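Local structure of diguanylate cyclase with PAS/PAC sensor (3H9W) at residues W34-V37 / E38-A41. The protein probably makes cyclic di-GMP from two GTP molecules as a diguanylate cyclase, of which this chain is the N-terminal PAS sensor domain. Numbering follows the deposited sequence.
Sequences WKSV and EDWA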
loop_
_atom_site.group_PDB
_atom_site.type_symbol
_atom_site.label_atom_id
_atom_site.label_comp_id
_atom_site.label_asym_id
_atom_site.label_seq_id
_atom_site.Cartn_x
_atom_site.Cartn_y
_atom_site.Cartn_z
ATOM N N TRP A 34 -5.583 -6.392 17.186
ATOM C CA TRP A 34 -5.237 -5.080 16.653
ATOM C C TRP A 34 -6.495 -4.226 16.622
ATOM O O TRP A 34 -7.188 -4.161 15.610
ATOM C CB TRP A 34 -4.641 -5.227 15.253
ATOM C CG TRP A 34 -3.309 -5.911 15.267
ATOM C CD1 TRP A 34 -3.073 -7.254 15.349
ATOM C CD2 TRP A 34 -2.027 -5.277 15.253
ATOM N NE1 TRP A 34 -1.714 -7.497 15.388
ATOM C CE2 TRP A 34 -1.051 -6.299 15.329
ATOM C CE3 TRP A 34 -1.605 -3.942 15.188
ATOM C CZ2 TRP A 34 0.327 -6.024 15.333
ATOM C CZ3 TRP A 34 -0.239 -3.668 15.191
ATOM C CH2 TRP A 34 0.711 -4.706 15.265
ATOM N N LYS A 35 -6.780 -3.575 17.749
ATOM C CA LYS A 35 -7.972 -2.743 17.904
ATOM C C LYS A 35 -7.823 -1.274 17.515
ATOM O O LYS A 35 -8.723 -0.704 16.896
ATOM C CB LYS A 35 -8.467 -2.833 19.353
ATOM C CG LYS A 35 -9.010 -4.202 19.738
ATOM C CD LYS A 35 -10.341 -4.465 19.050
ATOM C CE LYS A 35 -10.922 -5.804 19.458
ATOM N NZ LYS A 35 -12.172 -6.104 18.713
ATOM N N SER A 36 -6.706 -0.653 17.882
ATOM C CA SER A 36 -6.498 0.755 17.555
ATOM C C SER A 36 -5.032 1.125 17.383
ATOM O O SER A 36 -4.132 0.297 17.545
ATOM C CB SER A 36 -7.080 1.654 18.649
ATOM O OG SER A 36 -6.264 1.618 19.811
ATOM N N VAL A 37 -4.810 2.398 17.079
ATOM C CA VAL A 37 -3.470 2.925 16.886
ATOM C C VAL A 37 -2.618 2.690 18.124
ATOM O O VAL A 37 -1.398 2.521 18.035
ATOM C CB VAL A 37 -3.515 4.431 16.571
ATOM C CG1 VAL A 37 -4.202 4.649 15.230
ATOM C CG2 VAL A 37 -4.267 5.170 17.671
ATOM N N GLU A 38 -3.266 2.674 19.285
ATOM C CA GLU A 38 -2.564 2.457 20.544
ATOM C C GLU A 38 -1.850 1.109 20.521
ATOM O O GLU A 38 -0.734 0.975 21.030
ATOM C CB GLU A 38 -3.564 2.510 21.707
ATOM C CG GLU A 38 -2.930 2.502 23.091
ATOM C CD GLU A 38 -3.960 2.671 24.202
ATOM O OE1 GLU A 38 -4.752 1.732 24.437
ATOM O OE2 GLU A 38 -3.980 3.747 24.833
ATOM N N ASP A 39 -2.495 0.109 19.928
ATOM C CA ASP A 39 -1.904 -1.229 19.840
ATOM C C ASP A 39 -0.683 -1.188 18.922
ATOM O O ASP A 39 0.348 -1.803 19.197
ATOM C CB ASP A 39 -2.926 -2.228 19.295
ATOM C CG ASP A 39 -4.129 -2.389 20.209
ATOM O OD1 ASP A 39 -3.931 -2.728 21.394
ATOM O OD2 ASP A 39 -5.269 -2.187 19.738
ATOM N N TRP A 40 -0.822 -0.463 17.821
ATOM C CA TRP A 40 0.251 -0.305 16.846
ATOM C C TRP A 40 1.442 0.392 17.504
ATOM O O TRP A 40 2.593 -0.018 17.331
ATOM C CB TRP A 40 -0.277 0.523 15.672
ATOM C CG TRP A 40 0.760 1.030 14.724
ATOM C CD1 TRP A 40 1.423 0.318 13.764
ATOM C CD2 TRP A 40 1.236 2.373 14.630
ATOM N NE1 TRP A 40 2.284 1.141 13.074
ATOM C CE2 TRP A 40 2.191 2.408 13.588
ATOM C CE3 TRP A 40 0.949 3.555 15.326
ATOM C CZ2 TRP A 40 2.863 3.579 13.226
ATOM C CZ3 TRP A 40 1.619 4.723 14.964
ATOM C CH2 TRP A 40 2.565 4.723 13.925
ATOM N N ALA A 41 1.157 1.446 18.263
ATOM C CA ALA A 41 2.197 2.215 18.951
ATOM C C ALA A 41 2.893 1.422 20.056
ATOM O O ALA A 41 4.097 1.575 20.286
ATOM C CB ALA A 41 1.588 3.497 19.535
HETATM O O HOH W 1 -6.769 -0.450 21.440
#
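Ser-36 and Asp-39 form a capping box at the start of helix 37-42, a short helix of the PAS fold. Ser-36 is the N-cap. Ser-36 OG accepts from Glu-38 N at 3.2 Å. The hydroxyl lies between the backbone N and the carbonyl carbon (chi1 73°), which brings OG within reach of that amide. Asp-39 returns the bond. Asp-39 OD2 accepts from Ser-36 N at 2.8 Å, on the anti side of the carboxylate and fairly straight (158°). Lys-35 N also donates to Asp-39 OD2, at 2.9 Å, from above the carboxylate plane and more bent. Two amides thus grip one oxygen and fix the carboxylate against the loop. With an alanine at Asp-39, the amides of Lys-35 and Ser-36 are likely to lose this acceptor, and the capping box would be broken on one side.

The tightly packed part is round Trp-34 and Trp-40. The indole of Trp-34 is buried, and Trp-34 CZ3 comes to 3.8 Å from Trp-40 CA and 4.2 Å from Trp-40 CB. Helix 22-27 meets the same indole through Ile-23 and Leu-27. Trp-40 packs on Val-52 and Cys-56 of helix 46-61, and its NE1 bonds to Tyr-70 OH. The other side is loose. Lys-35 and Glu-38 are exposed to solvent. A water bridges Ser-36 OG and Asp-39 OD2, donating to Asp-39 OD2 at 2.9 Å. Inside the helix, Ala-41 N bonds to Val-37 O at 2.8 Å, and that same oxygen sits at the edge of the Trp-40 ring, 3.7 Å from CE3 of Trp-40.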